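Tyrosine specific protein phosphatase, putative (Trypanosoma brucei, PDB 3M4U) acts as a life cycle switch of the parasite and dephosphorylates the nucleolar protein NOPP44/46, probably as a tyrosine-specific phosphatase. Local coordinates at residues 283-288 against 293-298; 7-10 against 16-19. All blocks are in the same frame, centred on the assembly; numbering follows the deposited sequence.

Contact 1 (283-288 against 293-298); sequences IYMTVL and VDISGL
The contact belongs to the chain reversal after helix 277-290, where Met285 and Leu288 meet Val293 and Ile295 of the connecting loop and Leu298 of the short helix 296-299. One backbone bond spans the turn. Val293 N gives its hydrogen to Leu288 O at 3.0 Å with an N-H...O angle of 157°. Its i+5 to i span is that of a pi-turn, and it brings the branches of Val293 beside the end of helix 277-290. The rest is apolar packing. Leu288 CB is the shared surface: Val293 CB lies 3.9 Å from it, and Ile295 CD1 touches it at 3.7 Å. Ile295 uses both its branches. CG1 sits beside the backbone N (chi1 -70°) and carries CD1 to Leu288 CB and to Met285 O, while CG2 meets Met285 SD at 4.0 Å. Met285 is extended beyond CG, which sends its methyl end out to Leu298. There the two side chains meet tip to tip, with Met285 CE a close 3.4 Å from Leu298 CG. Leu298 CD1 also comes within 4.4 Å of Leu288 CD1, a looser touch. Leu298 rests on Thr14 and Gln17 of helix 14-31 as well. Met285, Val293 and Ile295 remain partly exposed. The arrangement is that of a pi-turn after the last long helix of this phosphatase, with the C-terminal tail folded back on that helix through apolar side chains.

Contact 2 (7-10 against 16-19); sequences FPMA and AQYS
Met9 and Gln17 make this contact, one from the N-terminal loop and one from helix 14-31. The polar part is a single hydrogen bond. Gln17 NE2 donates to Met9 O at 2.9 Å, and the bond is nearly straight, with an N-H...O angle of 171°. The acceptor lies in the amide plane of Gln17. Seen from the carbonyl, the donor is tilted 23° from the plane of the peptide group. The side chain of Gln17 is extended beyond CG and spans the gap from the helix to the loop. Both residues are buried, and the bond gives a backbone oxygen of the loop a side-chain partner. The apolar part is a crossing of the two side chains. Met9 SD lies 3.6 Å from Gln17 CG and 3.9 Å from Gln17 CB, and it touches the aliphatic stem while the amide takes the carbonyl. Met9 CG is anti to the backbone N, and the bend at chi2 (79°) brings SD against the Gln17 stem. The further bend at chi3 turns CE away from that stem, toward helix 277-290. Met9 also packs on Arg20 and Met21, one turn further along helix 14-31. The third element is local backbone structure. Ala10 N bonds Phe7 O at 2.9 Å, which closes a beta turn with Pro8 and Met9 at its centre. Met9 O points out of that turn to Gln17. The arrangement is thus a beta turn just before helix 14-31, whose Met9 carbonyl is bound by a glutamine side chain from the first turn of that helix.

Contacts 1 and 2 lie side by side, with centres 10 Å apart, although they come from opposite ends of the chain. Several side-chain pairs join them. Tyr284 CE1 touches Met9 CE at 3.3 Å, and Phe7 CE2 packs on Leu288 CD2 at 3.5 Å and on Val287 CG1. Val293 CG2 meets Ala10 CB at 3.8 Å. Tyr284 OH also bonds Glu24 of helix 14-31. The centres of contacts 1 and 2 are about 21 and 26 Å from the chain centre. The family's phosphate-binding P-loop is expected between strand 225-228 and helix 234-250. Val287 packs on Ala245 and Ile249, near the other end of that helix.

Contact 1 (283-288 against 293-298)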
# COMPACT_ATOMS: atom_id res chain seq x y z
N ILE A 283 -6.29 -11.86 3.28
CA ILE A 283 -7.34 -11.46 2.33
C ILE A 283 -8.53 -12.42 2.35
O ILE A 283 -9.68 -11.99 2.37
CB ILE A 283 -6.78 -11.31 0.89
CG1 ILE A 283 -5.53 -10.43 0.90
CG2 ILE A 283 -7.82 -10.68 -0.04
CD1 ILE A 283 -4.86 -10.35 -0.44
N TYR A 284 -8.25 -13.73 2.35
CA TYR A 284 -9.31 -14.73 2.43
C TYR A 284 -10.06 -14.60 3.73
O TYR A 284 -11.28 -14.72 3.77
CB TYR A 284 -8.75 -16.15 2.32
CG TYR A 284 -8.79 -16.74 0.94
CD1 TYR A 284 -10.01 -17.01 0.31
CD2 TYR A 284 -7.62 -17.01 0.24
CE1 TYR A 284 -10.05 -17.54 -0.98
CE2 TYR A 284 -7.65 -17.55 -1.04
CZ TYR A 284 -8.87 -17.83 -1.64
OH TYR A 284 -8.91 -18.37 -2.91
N MET A 285 -9.31 -14.34 4.80
CA MET A 285 -9.90 -14.29 6.12
C MET A 285 -10.75 -13.05 6.29
O MET A 285 -11.62 -13.01 7.14
CB MET A 285 -8.81 -14.32 7.18
CG MET A 285 -8.08 -15.63 7.32
SD MET A 285 -6.84 -15.44 8.63
CE MET A 285 -5.99 -17.02 8.55
N THR A 286 -10.47 -12.03 5.49
CA THR A 286 -11.24 -10.81 5.55
C THR A 286 -12.57 -11.10 4.91
O THR A 286 -13.62 -10.74 5.43
CB THR A 286 -10.55 -9.67 4.78
OG1 THR A 286 -9.24 -9.45 5.33
CG2 THR A 286 -11.36 -8.37 4.90
N VAL A 287 -12.51 -11.78 3.77
CA VAL A 287 -13.70 -12.27 3.05
C VAL A 287 -14.58 -13.22 3.88
O VAL A 287 -15.78 -12.97 4.06
CB VAL A 287 -13.30 -13.01 1.77
CG1 VAL A 287 -14.53 -13.65 1.12
CG2 VAL A 287 -12.58 -12.06 0.82
N LEU A 288 -13.98 -14.31 4.36
CA LEU A 288 -14.69 -15.28 5.17
C LEU A 288 -15.30 -14.60 6.39
O LEU A 288 -16.46 -14.85 6.74
CB LEU A 288 -13.74 -16.40 5.62
CG LEU A 288 -13.07 -17.24 4.52
CD1 LEU A 288 -11.96 -18.10 5.08
CD2 LEU A 288 -14.08 -18.08 3.73
N VAL A 293 -18.15 -16.29 8.71
CA VAL A 293 -17.46 -17.57 8.93
C VAL A 293 -16.48 -17.46 10.10
O VAL A 293 -15.87 -16.41 10.30
CB VAL A 293 -16.69 -18.00 7.67
CG1 VAL A 293 -15.71 -19.13 7.99
CG2 VAL A 293 -17.67 -18.42 6.58
N ASP A 294 -16.34 -18.53 10.88
CA ASP A 294 -15.42 -18.53 12.02
C ASP A 294 -13.98 -18.68 11.57
O ASP A 294 -13.62 -19.61 10.85
CB ASP A 294 -15.76 -19.63 13.05
CG ASP A 294 -14.94 -19.50 14.34
OD1 ASP A 294 -14.62 -18.36 14.74
OD2 ASP A 294 -14.62 -20.54 14.96
N ILE A 295 -13.15 -17.74 12.01
CA ILE A 295 -11.79 -17.61 11.51
C ILE A 295 -10.77 -18.35 12.37
O ILE A 295 -9.77 -18.86 11.86
CB ILE A 295 -11.42 -16.11 11.38
CG1 ILE A 295 -12.21 -15.48 10.23
CG2 ILE A 295 -9.94 -15.94 11.14
CD1 ILE A 295 -12.17 -16.29 8.93
N SER A 296 -11.05 -18.42 13.68
CA SER A 296 -10.17 -19.08 14.65
C SER A 296 -9.47 -20.29 14.04
O SER A 296 -8.24 -20.40 14.08
CB SER A 296 -10.98 -19.51 15.87
OG SER A 296 -11.61 -18.39 16.48
N GLY A 297 -10.27 -21.17 13.45
CA GLY A 297 -9.78 -22.41 12.88
C GLY A 297 -8.52 -22.28 12.04
O GLY A 297 -7.64 -23.14 12.10
N LEU A 298 -8.42 -21.22 11.25
CA LEU A 298 -7.24 -21.09 10.41
C LEU A 298 -6.30 -19.96 10.84
O LEU A 298 -5.10 -20.03 10.57
CB LEU A 298 -7.61 -20.99 8.92
CG LEU A 298 -8.11 -19.68 8.31
CD1 LEU A 298 -8.30 -19.87 6.82
CD2 LEU A 298 -9.40 -19.20 8.95

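Contact 2 (7-10 against 16-19)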
# COMPACT_ATOMS: atom_id res chain seq x y z
N PHE A 7 -19.53 -19.24 -1.86
CA PHE A 7 -18.11 -19.17 -1.57
C PHE A 7 -17.61 -20.52 -1.04
O PHE A 7 -17.52 -20.73 0.17
CB PHE A 7 -17.79 -18.01 -0.62
CG PHE A 7 -16.36 -17.55 -0.70
CD1 PHE A 7 -15.85 -17.02 -1.87
CD2 PHE A 7 -15.51 -17.66 0.39
CE1 PHE A 7 -14.54 -16.61 -1.95
CE2 PHE A 7 -14.20 -17.24 0.31
CZ PHE A 7 -13.72 -16.72 -0.86
N PRO A 8 -17.31 -21.44 -1.96
CA PRO A 8 -16.90 -22.83 -1.70
C PRO A 8 -15.74 -22.96 -0.72
O PRO A 8 -15.61 -24.00 -0.08
CB PRO A 8 -16.50 -23.33 -3.09
CG PRO A 8 -17.38 -22.54 -4.02
CD PRO A 8 -17.42 -21.17 -3.40
N MET A 9 -14.92 -21.92 -0.61
CA MET A 9 -13.81 -21.94 0.34
C MET A 9 -14.31 -22.05 1.78
O MET A 9 -13.62 -22.57 2.64
CB MET A 9 -12.93 -20.69 0.18
CG MET A 9 -11.90 -20.51 1.30
SD MET A 9 -10.44 -21.57 1.12
CE MET A 9 -9.58 -20.68 -0.17
N ALA A 10 -15.51 -21.55 2.04
CA ALA A 10 -16.02 -21.55 3.40
C ALA A 10 -16.44 -22.96 3.82
O ALA A 10 -16.43 -23.30 5.02
CB ALA A 10 -17.18 -20.57 3.54
N ALA A 16 -7.94 -28.26 4.38
CA ALA A 16 -8.11 -28.11 2.94
C ALA A 16 -8.03 -26.64 2.51
O ALA A 16 -7.50 -26.34 1.45
CB ALA A 16 -9.42 -28.75 2.47
N GLN A 17 -8.55 -25.74 3.35
CA GLN A 17 -8.44 -24.30 3.09
C GLN A 17 -6.98 -23.89 2.99
O GLN A 17 -6.56 -23.25 2.01
CB GLN A 17 -9.10 -23.50 4.21
CG GLN A 17 -10.61 -23.51 4.16
CD GLN A 17 -11.22 -22.92 5.43
OE1 GLN A 17 -10.57 -22.89 6.48
NE2 GLN A 17 -12.47 -22.47 5.33
N TYR A 18 -6.21 -24.24 4.01
CA TYR A 18 -4.80 -23.90 4.02
C TYR A 18 -4.11 -24.48 2.77
O TYR A 18 -3.54 -23.74 1.95
CB TYR A 18 -4.15 -24.42 5.30
CG TYR A 18 -2.66 -24.17 5.36
CD1 TYR A 18 -2.15 -23.08 6.05
CD2 TYR A 18 -1.78 -25.02 4.69
CE1 TYR A 18 -0.78 -22.85 6.10
CE2 TYR A 18 -0.41 -24.80 4.73
CZ TYR A 18 0.08 -23.71 5.44
OH TYR A 18 1.44 -23.48 5.48
N SER A 19 -4.21 -25.80 2.62
CA SER A 19 -3.69 -26.49 1.45
C SER A 19 -4.08 -25.78 0.16
O SER A 19 -3.27 -25.64 -0.76
CB SER A 19 -4.19 -27.94 1.44
OG SER A 19 -4.36 -28.44 0.11